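Local coordinates for protein DNA helicase uvsW (Enterobacteria phage T4, PDB 1RIF) that couples ATP hydrolysis to 3'-5' translocation and duplex DNA unwinding, drives branch migration in recombination-dependent repair, and is represented here by its N-terminal part with the ATP-binding helicase domain, at residues R131-P136 with F256-S261; L161-T166 with M229-C234; A168-M173 with V209-T214; K189-G194 with Q213-Q218; K240-I245 with M270-M275. The protein carries 1 engineered substitution. All blocks are in the same frame, centred on the assembly; numbering follows the deposited sequence.

Contact 1 of 5, residues R131-P136 with F256-S261; sequences RILNLP and FGLSGS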
# COMPACT_ATOMS: atom_id res chain seq x y z
N ARG A 131 3.44 5.36 -0.41
CA ARG A 131 3.36 6.08 -1.67
C ARG A 131 2.97 5.19 -2.84
O ARG A 131 3.06 3.96 -2.77
CB ARG A 131 4.71 6.70 -2.06
CG ARG A 131 5.33 7.64 -1.06
CD ARG A 131 5.09 9.08 -1.43
NE ARG A 131 4.50 9.81 -0.30
CZ ARG A 131 4.77 11.07 -0.00
NH1 ARG A 131 5.63 11.76 -0.74
NH2 ARG A 131 4.18 11.64 1.04
N ILE A 132 2.52 5.83 -3.91
CA ILE A 132 2.23 5.13 -5.15
C ILE A 132 3.48 5.53 -5.91
O ILE A 132 3.66 6.70 -6.24
CB ILE A 132 1.02 5.67 -5.91
CG1 ILE A 132 -0.29 5.22 -5.25
CG2 ILE A 132 1.06 5.17 -7.34
CD1 ILE A 132 -1.51 5.77 -5.95
N LEU A 133 4.37 4.56 -6.13
CA LEU A 133 5.60 4.83 -6.83
C LEU A 133 5.31 4.71 -8.31
O LEU A 133 5.10 3.61 -8.83
CB LEU A 133 6.67 3.82 -6.39
CG LEU A 133 6.92 3.78 -4.89
CD1 LEU A 133 7.91 2.68 -4.57
CD2 LEU A 133 7.42 5.14 -4.40
N ASN A 134 5.27 5.85 -8.98
CA ASN A 134 4.96 5.90 -10.39
C ASN A 134 6.21 5.75 -11.26
O ASN A 134 6.80 6.74 -11.69
CB ASN A 134 4.24 7.22 -10.69
CG ASN A 134 3.80 7.33 -12.14
OD1 ASN A 134 3.43 6.33 -12.76
ND2 ASN A 134 3.82 8.54 -12.67
N LEU A 135 6.63 4.51 -11.51
CA LEU A 135 7.80 4.25 -12.33
C LEU A 135 7.49 3.24 -13.42
O LEU A 135 6.71 2.31 -13.20
CB LEU A 135 8.97 3.73 -11.49
CG LEU A 135 8.96 3.97 -9.99
CD1 LEU A 135 8.11 2.89 -9.33
CD2 LEU A 135 10.37 3.91 -9.44
N PRO A 136 8.12 3.39 -14.60
CA PRO A 136 7.95 2.51 -15.76
C PRO A 136 8.35 1.06 -15.50
O PRO A 136 9.25 0.79 -14.69
CB PRO A 136 8.81 3.18 -16.83
CG PRO A 136 9.91 3.81 -16.02
CD PRO A 136 9.14 4.41 -14.87
N PHE A 256 3.09 0.27 -0.33
CA PHE A 256 3.53 0.79 -1.62
C PHE A 256 2.82 0.18 -2.82
O PHE A 256 2.60 -1.03 -2.88
CB PHE A 256 5.04 0.59 -1.79
CG PHE A 256 5.86 1.16 -0.66
CD1 PHE A 256 6.54 0.33 0.21
CD2 PHE A 256 5.92 2.54 -0.46
CE1 PHE A 256 7.27 0.86 1.28
CE2 PHE A 256 6.64 3.07 0.60
CZ PHE A 256 7.31 2.23 1.47
N GLY A 257 2.46 1.04 -3.76
CA GLY A 257 1.84 0.59 -4.99
C GLY A 257 2.85 0.98 -6.05
O GLY A 257 3.41 2.07 -5.99
N LEU A 258 3.13 0.10 -7.00
CA LEU A 258 4.08 0.43 -8.07
C LEU A 258 3.36 0.31 -9.41
O LEU A 258 2.71 -0.70 -9.69
CB LEU A 258 5.30 -0.50 -8.05
CG LEU A 258 6.25 -0.33 -6.86
CD1 LEU A 258 5.68 -1.04 -5.63
CD2 LEU A 258 7.61 -0.88 -7.23
N SER A 259 3.48 1.34 -10.24
CA SER A 259 2.78 1.30 -11.51
C SER A 259 3.23 2.38 -12.47
O SER A 259 3.48 3.51 -12.08
CB SER A 259 1.28 1.44 -11.24
OG SER A 259 0.55 1.57 -12.44
N GLY A 260 3.32 2.01 -13.74
CA GLY A 260 3.70 2.97 -14.76
C GLY A 260 2.45 3.48 -15.47
O GLY A 260 2.51 4.39 -16.28
N SER A 261 1.31 2.88 -15.13
CA SER A 261 0.03 3.25 -15.74
C SER A 261 -1.05 3.61 -14.70
O SER A 261 -1.99 2.85 -14.49
CB SER A 261 -0.46 2.07 -16.59
OG SER A 261 0.58 1.56 -17.40
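Arg131-Leu133 and Phe256-Leu258 are neighbouring parallel strands in the central sheet of the RecA-like P-loop domain, paired residue for residue. Gly257 does most of the bonding. Its N donates to Arg131 O at 3.1 Å, and its O takes Leu133 N at 2.7 Å. One step on, Ser259 N reaches Leu133 O at 3.1 Å. The same carbonyls also collect CA-H donors: Phe256 CA lies 3.4 Å from Arg131 O, and Ile132 CA approaches Gly257 O.

The intervening residues turn their polar groups to the outer neighbours. Ile132 bonds to Glu278 and Phe280 of strand 278-280, and Phe256 bonds to Met229 of strand 226-232. The Arg131 side chain leads away from the pairing, and its NH1 is held by a salt bridge to Glu124.

Beyond the strands, Leu135 and Pro136 enter the predicted ATP-binding loop, where Leu135 O accepts from Arg141, which stands at the Walker A lysine position and is probably the engineered residue. Ser259-Ser261, leaving the other strand, sits where motif III is expected in SF2 helicases. On the face bearing Leu133, Leu133 and Leu258 point the same way, side by side. Leu133 CD1 rests 4.1 Å from Leu258 CG, and Leu135 CD1 comes back to within 4.3 Å of Leu258 CD2.

Contact 2 of 5, residues L161-T166 with M229-C234; sequences LIIVPT and MMNDEC. With AU (gold ion), chain D.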
# COMPACT_ATOMS: atom_id res chain seq x y z
N LEU A 161 4.13 -8.30 3.01
CA LEU A 161 3.20 -8.90 2.05
C LEU A 161 3.45 -8.24 0.71
O LEU A 161 3.40 -7.01 0.60
CB LEU A 161 1.74 -8.63 2.45
CG LEU A 161 0.60 -9.55 1.97
CD1 LEU A 161 -0.62 -8.69 1.72
CD2 LEU A 161 0.95 -10.32 0.73
N ILE A 162 3.71 -9.05 -0.31
CA ILE A 162 3.94 -8.55 -1.65
C ILE A 162 2.87 -9.17 -2.54
O ILE A 162 2.77 -10.39 -2.62
CB ILE A 162 5.34 -8.93 -2.14
CG1 ILE A 162 6.37 -8.47 -1.10
CG2 ILE A 162 5.63 -8.26 -3.49
CD1 ILE A 162 7.77 -8.90 -1.43
N ILE A 163 2.07 -8.33 -3.19
CA ILE A 163 1.00 -8.79 -4.07
C ILE A 163 1.41 -8.61 -5.54
O ILE A 163 1.77 -7.52 -5.95
CB ILE A 163 -0.33 -8.01 -3.79
CG1 ILE A 163 -0.70 -8.12 -2.30
CG2 ILE A 163 -1.47 -8.55 -4.66
CD1 ILE A 163 -1.96 -7.36 -1.89
N VAL A 164 1.36 -9.69 -6.32
CA VAL A 164 1.73 -9.60 -7.73
C VAL A 164 0.53 -9.99 -8.59
O VAL A 164 -0.39 -10.66 -8.11
CB VAL A 164 2.96 -10.51 -8.07
CG1 VAL A 164 4.18 -10.04 -7.28
CG2 VAL A 164 2.65 -11.98 -7.80
N PRO A 165 0.52 -9.57 -9.86
CA PRO A 165 -0.60 -9.89 -10.75
C PRO A 165 -0.89 -11.35 -11.09
O PRO A 165 -2.05 -11.70 -11.31
CB PRO A 165 -0.33 -9.04 -11.99
CG PRO A 165 1.14 -8.82 -11.96
CD PRO A 165 1.45 -8.62 -10.51
N THR A 166 0.12 -12.22 -11.10
CA THR A 166 -0.12 -13.63 -11.44
C THR A 166 0.72 -14.61 -10.63
O THR A 166 1.71 -14.24 -10.01
CB THR A 166 0.17 -13.92 -12.93
OG1 THR A 166 1.58 -13.82 -13.16
CG2 THR A 166 -0.56 -12.94 -13.83
N MET A 229 3.52 -3.74 3.06
CA MET A 229 2.80 -4.39 1.97
C MET A 229 3.08 -3.64 0.67
O MET A 229 3.12 -2.40 0.65
CB MET A 229 1.28 -4.40 2.27
CG MET A 229 0.38 -5.00 1.18
SD MET A 229 -0.04 -3.88 -0.21
CE MET A 229 -1.18 -2.77 0.58
N MET A 230 3.28 -4.40 -0.40
CA MET A 230 3.55 -3.85 -1.71
C MET A 230 2.69 -4.55 -2.76
O MET A 230 2.44 -5.76 -2.68
CB MET A 230 5.02 -4.07 -2.10
CG MET A 230 6.05 -3.40 -1.23
SD MET A 230 7.66 -4.14 -1.56
CE MET A 230 8.12 -4.71 0.05
N ASN A 231 2.25 -3.78 -3.75
CA ASN A 231 1.45 -4.32 -4.85
C ASN A 231 2.04 -3.80 -6.16
O ASN A 231 1.91 -2.62 -6.49
CB ASN A 231 -0.02 -3.91 -4.71
CG ASN A 231 -0.89 -4.42 -5.86
OD1 ASN A 231 -0.57 -5.43 -6.51
ND2 ASN A 231 -1.99 -3.74 -6.11
N ASP A 232 2.73 -4.68 -6.88
CA ASP A 232 3.32 -4.32 -8.16
C ASP A 232 2.20 -4.35 -9.19
O ASP A 232 1.49 -5.35 -9.29
CB ASP A 232 4.44 -5.32 -8.52
CG ASP A 232 5.25 -4.87 -9.72
OD1 ASP A 232 5.72 -3.72 -9.75
OD2 ASP A 232 5.43 -5.69 -10.65
N GLU A 233 2.05 -3.27 -9.95
CA GLU A 233 0.99 -3.11 -10.95
C GLU A 233 -0.31 -2.87 -10.20
O GLU A 233 -1.33 -3.49 -10.48
CB GLU A 233 0.84 -4.36 -11.83
CG GLU A 233 2.05 -4.68 -12.66
CD GLU A 233 2.34 -3.63 -13.70
OE1 GLU A 233 2.54 -2.45 -13.33
OE2 GLU A 233 2.36 -3.97 -14.90
N CYS A 234 -0.27 -1.96 -9.24
CA CYS A 234 -1.45 -1.67 -8.43
C CYS A 234 -2.63 -1.13 -9.23
O CYS A 234 -3.74 -1.09 -8.72
CB CYS A 234 -1.09 -0.72 -7.28
SG CYS A 234 -0.05 0.73 -7.70
AU AU D . -1.83 2.20 -8.73
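Leu161-Ile163 runs parallel to Met229-Asp232, and three backbone hydrogen bonds tie the pair together. Met230 N donates to Leu161 O at 2.8 Å. Met230 O receives Ile163 N in a short bond of 2.6 Å, and Ile163 O in turn takes Asp232 N at 3.1 Å. CA-H contacts back these up: Met229 CA comes within 3.0 Å of Leu161 O.

The apolar contacts divide between the two faces of the sheet. On the face of Leu161 and Ile163, the Leu161 and Met229 side chains lie alongside one another, CD1 to CG 3.9 Å. Met229 starts with CG trans to its own N (chi1 178°), then bends at both later torsions, which carries its end away toward Met275 and Phe276 of helix 269-276. Ile163 CD1 still meets the Met229 sulfur. On the face of Ile162 and Met230 the touch is looser, Ile162 CG1 to Met230 CE, with Gln145 of helix 141-155 against both. Past the strand, Pro165 CD packs on Asp232 O at 3.5 Å.

Charge and metal gather at the C-terminal end. In this model Asp232 OD1 and Glu233 OE1 both form salt bridges to NH1 of Arg141, a pairing that need not be native, and Cys234 SG binds a gold ion at 2.5 Å. Asp232-Glu233-Cys234 begins the predicted DEAH box, here with cysteine in third place: the Walker B motif of an SF2 helicase, at the tip of its strand facing the P-loop.

Contact 3 of 5, residues A168-M173 with V209-T214; sequences ALTTQM and VGTWQT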
# COMPACT_ATOMS: atom_id res chain seq x y z
N ALA A 168 2.63 -16.93 -11.80
CA ALA A 168 3.96 -17.05 -12.39
C ALA A 168 4.87 -15.95 -11.85
O ALA A 168 6.07 -16.17 -11.68
CB ALA A 168 3.87 -16.94 -13.92
N LEU A 169 4.31 -14.78 -11.57
CA LEU A 169 5.08 -13.65 -11.06
C LEU A 169 5.39 -13.80 -9.58
O LEU A 169 6.30 -13.15 -9.05
CB LEU A 169 4.34 -12.34 -11.33
CG LEU A 169 4.31 -12.02 -12.82
CD1 LEU A 169 3.37 -10.87 -13.09
CD2 LEU A 169 5.72 -11.68 -13.28
N THR A 170 4.62 -14.64 -8.91
CA THR A 170 4.82 -14.93 -7.51
C THR A 170 6.16 -15.65 -7.40
O THR A 170 7.01 -15.30 -6.58
CB THR A 170 3.67 -15.83 -7.00
OG1 THR A 170 2.54 -15.01 -6.68
CG2 THR A 170 4.08 -16.65 -5.80
N THR A 171 6.35 -16.64 -8.27
CA THR A 171 7.59 -17.41 -8.31
C THR A 171 8.76 -16.56 -8.77
O THR A 171 9.86 -16.67 -8.25
CB THR A 171 7.45 -18.60 -9.28
OG1 THR A 171 6.50 -19.53 -8.77
CG2 THR A 171 8.78 -19.28 -9.47
N GLN A 172 8.51 -15.71 -9.76
CA GLN A 172 9.53 -14.83 -10.31
C GLN A 172 10.04 -13.84 -9.27
O GLN A 172 11.24 -13.59 -9.17
CB GLN A 172 8.98 -14.07 -11.52
CG GLN A 172 10.00 -13.22 -12.24
CD GLN A 172 9.41 -12.39 -13.37
OE1 GLN A 172 8.81 -12.92 -14.31
NE2 GLN A 172 9.60 -11.08 -13.30
N MET A 173 9.12 -13.27 -8.49
CA MET A 173 9.49 -12.30 -7.47
C MET A 173 10.38 -12.94 -6.41
O MET A 173 11.37 -12.35 -5.98
CB MET A 173 8.23 -11.73 -6.80
CG MET A 173 8.50 -10.60 -5.79
SD MET A 173 9.00 -9.03 -6.54
CE MET A 173 7.40 -8.29 -6.83
N VAL A 209 4.39 -13.80 -0.51
CA VAL A 209 4.08 -13.34 -1.86
C VAL A 209 2.89 -14.06 -2.48
O VAL A 209 2.82 -15.29 -2.50
CB VAL A 209 5.29 -13.52 -2.79
CG1 VAL A 209 4.97 -12.98 -4.18
CG2 VAL A 209 6.52 -12.81 -2.19
N GLY A 210 1.96 -13.27 -3.01
CA GLY A 210 0.78 -13.85 -3.63
C GLY A 210 0.06 -12.91 -4.58
O GLY A 210 0.51 -11.79 -4.85
N THR A 211 -1.06 -13.37 -5.11
CA THR A 211 -1.85 -12.59 -6.03
C THR A 211 -3.08 -12.10 -5.28
O THR A 211 -3.36 -12.57 -4.19
CB THR A 211 -2.31 -13.45 -7.22
OG1 THR A 211 -3.13 -14.51 -6.74
CG2 THR A 211 -1.12 -14.05 -7.95
N TRP A 212 -3.80 -11.16 -5.88
CA TRP A 212 -5.02 -10.62 -5.26
C TRP A 212 -6.08 -11.67 -5.00
O TRP A 212 -6.73 -11.66 -3.95
CB TRP A 212 -5.63 -9.53 -6.15
CG TRP A 212 -5.05 -8.17 -5.90
CD1 TRP A 212 -4.21 -7.46 -6.72
CD2 TRP A 212 -5.26 -7.35 -4.74
NE1 TRP A 212 -3.90 -6.25 -6.14
CE2 TRP A 212 -4.53 -6.16 -4.92
CE3 TRP A 212 -6.01 -7.52 -3.56
CZ2 TRP A 212 -4.52 -5.13 -3.97
CZ3 TRP A 212 -6.00 -6.50 -2.61
CH2 TRP A 212 -5.26 -5.32 -2.83
N GLN A 213 -6.27 -12.58 -5.95
CA GLN A 213 -7.31 -13.59 -5.79
C GLN A 213 -7.08 -14.52 -4.61
O GLN A 213 -8.03 -15.00 -3.99
CB GLN A 213 -7.49 -14.40 -7.08
CG GLN A 213 -6.49 -15.50 -7.32
CD GLN A 213 -6.99 -16.47 -8.39
OE1 GLN A 213 -8.10 -16.96 -8.30
NE2 GLN A 213 -6.16 -16.74 -9.39
N THR A 214 -5.82 -14.78 -4.28
CA THR A 214 -5.50 -15.63 -3.14
C THR A 214 -5.66 -14.81 -1.88
O THR A 214 -6.37 -15.20 -0.95
CB THR A 214 -4.05 -16.14 -3.20
OG1 THR A 214 -3.93 -17.09 -4.26
CG2 THR A 214 -3.66 -16.79 -1.88
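Thr170, on helix 167-180, meets Val209, Gly210 and Thr211 where strand 207-210 runs out. This is helix-on-sheet packing of the alpha/beta RecA-like domain: the helix follows strand 159-163 in the chain and lies over that strand and its neighbour.

Thr170 carries the contact, and it is worth following outward. From CB the side chain forks. The methyl CG2 stands trans to the backbone N (chi1 -83° for OG1) and comes down on Val209, 3.8 Å from Val209 O and 4.1 Å from Val209 CG1. It also touches Lys190 of the next strand. The hydroxyl takes the other branch and lies against the Gly210 backbone: OG1 is 3.7 Å from Gly210 CA, and 4.0 Å from the methyl Thr211 CG2. It also lies against Val164 CG2, just past strand 159-163. These are van der Waals approaches. The backbone hydrogen bonds of Gly210 run within the sheet to Ile162 and Val164.

Val209 answers from the strand. Its side chain and that of Thr170 slide past each other in opposite directions, so that Val209 CG1 ends beside the helix backbone, 3.9 Å from Thr170 CA. Thr211, whose methyl meets the Thr170 hydroxyl, is at the N-cap position of helix 212-215, where the chain leaves the sheet. One turn further along helix 167-180, Met173 points at the sheet as well, and its CB reaches Val209 CG1 at 4.4 Å, making that methyl the shared seat of both helix residues.

Contact 4 of 5, residues K189-G194 with Q213-Q218; sequences KKIGGG and QTVVKQ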
# COMPACT_ATOMS: atom_id res chain seq x y z
N LYS A 189 7.72 -17.10 1.63
CA LYS A 189 6.62 -18.04 1.48
C LYS A 189 5.71 -17.61 0.33
O LYS A 189 5.20 -16.50 0.33
CB LYS A 189 5.79 -18.12 2.76
CG LYS A 189 4.58 -19.03 2.66
CD LYS A 189 3.64 -18.87 3.83
CE LYS A 189 2.46 -19.83 3.69
NZ LYS A 189 1.29 -19.45 4.55
N LYS A 190 5.52 -18.49 -0.65
CA LYS A 190 4.63 -18.15 -1.75
C LYS A 190 3.28 -18.79 -1.45
O LYS A 190 3.21 -19.98 -1.15
CB LYS A 190 5.19 -18.69 -3.08
CG LYS A 190 6.56 -18.13 -3.43
CD LYS A 190 7.00 -18.52 -4.83
CE LYS A 190 7.16 -20.02 -4.98
NZ LYS A 190 8.24 -20.57 -4.12
N ILE A 191 2.21 -18.01 -1.48
CA ILE A 191 0.89 -18.57 -1.20
C ILE A 191 0.07 -18.65 -2.48
O ILE A 191 0.36 -17.97 -3.46
CB ILE A 191 0.11 -17.74 -0.16
CG1 ILE A 191 -0.11 -16.31 -0.67
CG2 ILE A 191 0.86 -17.72 1.15
CD1 ILE A 191 -0.99 -15.47 0.24
N GLY A 192 -0.96 -19.49 -2.47
CA GLY A 192 -1.81 -19.64 -3.64
C GLY A 192 -1.42 -20.78 -4.57
O GLY A 192 -0.93 -21.82 -4.13
N GLY A 193 -1.63 -20.57 -5.87
CA GLY A 193 -1.32 -21.57 -6.87
C GLY A 193 0.12 -22.03 -6.92
O GLY A 193 0.44 -23.15 -6.53
N GLY A 194 1.00 -21.16 -7.41
CA GLY A 194 2.42 -21.50 -7.49
C GLY A 194 3.07 -21.29 -6.14
O GLY A 194 4.27 -21.03 -6.04
N GLN A 213 -6.27 -12.58 -5.95
CA GLN A 213 -7.31 -13.59 -5.79
C GLN A 213 -7.08 -14.52 -4.61
O GLN A 213 -8.03 -15.00 -3.99
CB GLN A 213 -7.49 -14.40 -7.08
CG GLN A 213 -6.49 -15.50 -7.32
CD GLN A 213 -6.99 -16.47 -8.39
OE1 GLN A 213 -8.10 -16.96 -8.30
NE2 GLN A 213 -6.16 -16.74 -9.39
N THR A 214 -5.82 -14.78 -4.28
CA THR A 214 -5.50 -15.63 -3.14
C THR A 214 -5.66 -14.81 -1.88
O THR A 214 -6.37 -15.20 -0.95
CB THR A 214 -4.05 -16.14 -3.20
OG1 THR A 214 -3.93 -17.09 -4.26
CG2 THR A 214 -3.66 -16.79 -1.88
N VAL A 215 -4.99 -13.67 -1.86
CA VAL A 215 -4.99 -12.74 -0.74
C VAL A 215 -6.37 -12.34 -0.23
O VAL A 215 -6.61 -12.31 0.97
CB VAL A 215 -4.17 -11.49 -1.11
CG1 VAL A 215 -4.43 -10.36 -0.14
CG2 VAL A 215 -2.69 -11.84 -1.13
N VAL A 216 -7.29 -12.03 -1.15
CA VAL A 216 -8.64 -11.63 -0.77
C VAL A 216 -9.40 -12.71 0.02
O VAL A 216 -10.32 -12.39 0.78
CB VAL A 216 -9.45 -11.22 -2.03
CG1 VAL A 216 -10.92 -11.11 -1.69
CG2 VAL A 216 -8.95 -9.89 -2.57
N LYS A 217 -9.01 -13.97 -0.15
CA LYS A 217 -9.65 -15.09 0.55
C LYS A 217 -9.06 -15.40 1.91
O LYS A 217 -9.27 -16.47 2.46
CB LYS A 217 -9.57 -16.36 -0.31
CG LYS A 217 -10.18 -16.20 -1.68
CD LYS A 217 -10.20 -17.50 -2.46
CE LYS A 217 -8.80 -18.01 -2.73
NZ LYS A 217 -8.83 -19.04 -3.82
N GLN A 218 -8.30 -14.46 2.47
CA GLN A 218 -7.68 -14.66 3.77
C GLN A 218 -8.47 -13.97 4.86
O GLN A 218 -9.10 -12.94 4.63
CB GLN A 218 -6.24 -14.12 3.75
CG GLN A 218 -5.18 -15.19 3.96
CD GLN A 218 -5.12 -16.22 2.85
OE1 GLN A 218 -4.52 -17.28 3.01
NE2 GLN A 218 -5.75 -15.92 1.72
O HOH W 1 -1.20 -16.29 -4.95
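Ile191 places CG1 between its backbone N and carbonyl carbon (chi1 61°) and then runs on fully extended, which lays CG1 and CD1 against the Thr214 methyl. Thr214, for its part, has CG2 trans to its N and OG1 beside that N (chi1 -71°), so its methyl and its hydroxyl serve different partners.

The methyl takes the apolar side. Thr214 CG2 lies 3.7 Å from Ile191 CD1 and 3.8 Å from Ile191 CG1, the two side chains meeting at a slant. The end of the isoleucine also touches Val215, CD1 to CG2 4.2 Å. Trp222 packs on the Ile191 side chain as well.

The hydroxyl faces the loop that leaves strand 188-190. Gly192, with a positive phi of 94°, presents only its alpha carbon, and Thr214 OG1 approaches to 3.4 Å from Gly192 CA. One water completes the link: it donates to Ile191 O at 2.7 Å and is hydrogen-bonded to Thr214 OG1 at 2.9 Å. On the Thr214 side the chain is already turning; Lys217 N closes on Thr214 O, and Val215-Gln218 forms a type I turn.

The contact thus joins the end of an outermost strand of the sheet to the short helix 212-215, away from the annotated sites. With methyl groups on one side and a water-mediated polar bridge on the other, the two parts are held by apolar contact and one bridging water rather than by direct polar bonds between the segments.

Contact 5 of 5, residues K240-I245 with M270-M275; sequences KSISSI and MQYVGM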
# COMPACT_ATOMS: atom_id res chain seq x y z
N LYS A 240 -12.90 -3.54 -5.21
CA LYS A 240 -13.48 -4.59 -4.39
C LYS A 240 -12.37 -5.26 -3.57
O LYS A 240 -12.53 -5.50 -2.37
CB LYS A 240 -14.19 -5.61 -5.27
CG LYS A 240 -14.93 -6.69 -4.49
CD LYS A 240 -15.75 -7.59 -5.41
CE LYS A 240 -16.98 -6.85 -5.95
NZ LYS A 240 -16.69 -5.59 -6.73
N SER A 241 -11.25 -5.55 -4.22
CA SER A 241 -10.12 -6.17 -3.56
C SER A 241 -9.60 -5.25 -2.46
O SER A 241 -9.46 -5.64 -1.30
CB SER A 241 -8.99 -6.46 -4.56
OG SER A 241 -9.32 -7.55 -5.40
N ILE A 242 -9.32 -4.01 -2.84
CA ILE A 242 -8.81 -3.01 -1.90
C ILE A 242 -9.71 -2.87 -0.69
O ILE A 242 -9.27 -3.05 0.44
CB ILE A 242 -8.68 -1.62 -2.59
CG1 ILE A 242 -7.61 -1.69 -3.69
CG2 ILE A 242 -8.35 -0.55 -1.55
CD1 ILE A 242 -7.51 -0.44 -4.55
N SER A 243 -10.98 -2.56 -0.92
CA SER A 243 -11.89 -2.39 0.20
C SER A 243 -12.06 -3.68 0.98
O SER A 243 -12.47 -3.67 2.14
CB SER A 243 -13.25 -1.85 -0.28
OG SER A 243 -13.81 -2.64 -1.30
N SER A 244 -11.70 -4.80 0.36
CA SER A 244 -11.82 -6.11 0.99
C SER A 244 -10.73 -6.41 2.05
O SER A 244 -11.01 -7.07 3.04
CB SER A 244 -11.82 -7.20 -0.08
OG SER A 244 -12.10 -8.46 0.49
N ILE A 245 -9.51 -5.93 1.84
CA ILE A 245 -8.42 -6.20 2.78
C ILE A 245 -7.83 -4.99 3.49
O ILE A 245 -7.01 -5.15 4.40
CB ILE A 245 -7.21 -6.90 2.09
CG1 ILE A 245 -6.53 -5.92 1.12
CG2 ILE A 245 -7.66 -8.15 1.35
CD1 ILE A 245 -5.14 -6.37 0.66
N MET A 270 -9.21 7.79 -6.18
CA MET A 270 -9.27 8.13 -4.77
C MET A 270 -9.01 6.95 -3.82
O MET A 270 -8.37 7.12 -2.79
CB MET A 270 -10.63 8.77 -4.48
CG MET A 270 -10.72 9.49 -3.16
SD MET A 270 -12.13 10.61 -3.13
CE MET A 270 -11.31 12.21 -3.00
N GLN A 271 -9.50 5.76 -4.16
CA GLN A 271 -9.28 4.64 -3.26
C GLN A 271 -7.93 3.94 -3.44
O GLN A 271 -7.60 3.03 -2.68
CB GLN A 271 -10.42 3.62 -3.32
CG GLN A 271 -10.66 2.94 -4.63
CD GLN A 271 -11.72 1.84 -4.52
OE1 GLN A 271 -12.26 1.39 -5.53
NE2 GLN A 271 -12.02 1.41 -3.29
N TYR A 272 -7.16 4.36 -4.44
CA TYR A 272 -5.84 3.78 -4.64
C TYR A 272 -4.88 4.59 -3.77
O TYR A 272 -3.94 4.03 -3.20
CB TYR A 272 -5.42 3.81 -6.12
CG TYR A 272 -6.24 2.86 -6.98
CD1 TYR A 272 -7.53 3.20 -7.41
CD2 TYR A 272 -5.76 1.59 -7.32
CE1 TYR A 272 -8.32 2.31 -8.14
CE2 TYR A 272 -6.54 0.69 -8.06
CZ TYR A 272 -7.82 1.06 -8.46
OH TYR A 272 -8.62 0.18 -9.16
N VAL A 273 -5.13 5.89 -3.64
CA VAL A 273 -4.27 6.71 -2.79
C VAL A 273 -4.67 6.46 -1.33
O VAL A 273 -3.87 6.62 -0.42
CB VAL A 273 -4.38 8.22 -3.12
CG1 VAL A 273 -4.26 8.43 -4.62
CG2 VAL A 273 -5.67 8.78 -2.61
N GLY A 274 -5.92 6.05 -1.14
CA GLY A 274 -6.40 5.75 0.20
C GLY A 274 -5.76 4.46 0.68
O GLY A 274 -5.54 4.27 1.87
N MET A 275 -5.43 3.57 -0.25
CA MET A 275 -4.81 2.30 0.07
C MET A 275 -3.28 2.34 0.01
O MET A 275 -2.61 1.66 0.79
CB MET A 275 -5.31 1.21 -0.88
CG MET A 275 -4.60 -0.14 -0.75
SD MET A 275 -4.86 -0.95 0.85
CE MET A 275 -4.93 -2.67 0.38
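The Tyr272 ring takes the methyl Ile242 CD1 over one face, 3.8 Å above its plane and displaced toward the rim. The carbon sits 4.0 Å from the centroid and 20° off the normal, a CH-pi contact, with Tyr272 CE2 among the ring atoms nearest it. The isoleucine and tyrosine side chains cross at about a right angle. At the far end of the ring, Tyr272 OH is bonded to Ala237 O and to Arg263 NH1, which would fix how far the ring can swing.

Ile242 is central, reaching from helix 239-245 onto the face of helix 269-276. Its CG2, trans to the backbone N, drops between two partners: Met275 CB at 3.6 Å and Gln271 O at 3.8 Å. CG1 leads the other way, to the tyrosine. Met275, bent along its length, curls back to Ile245, where CE lies 3.7 Å from Ile245 CG1 and equally close to Ile245 CD1. Trp212 of helix 212-215 packs on Ile245 and also reaches Met275 CE.

The two short helix segments point roughly the same way, crossing at 35° with axes 10.4 Å apart. The two helices flank strand 254-258 along the chain. The side-chain contacts between them are apolar, with one methyl also resting on the Gln271 carbonyl, so what joins the helices is a buried hydrophobic seam, with the tyrosine hydroxyl's polar needs met by residues outside the pair.

All five contacts belong to the ATP-binding helicase domain. Contacts 1 and 2, centres 11 Å apart, are pairings of the same seven-stranded parallel sheet, separated by the pairing of strands 226-232 and 254-258; they bring the start of the P-loop and the DEAH box to the same end of the sheet. Contacts 3 and 4, 7 Å apart, sit toward its opposite flank and share helix 212-215. Along the chain, contacts 2, 3 and 4 nest inside the loop closed by contact 1, while contact 5 opens after they close, its segments alternating with those of contact 1. It packs two helices beside the sheet and touches all the others, Trp212 linking it to contact 3.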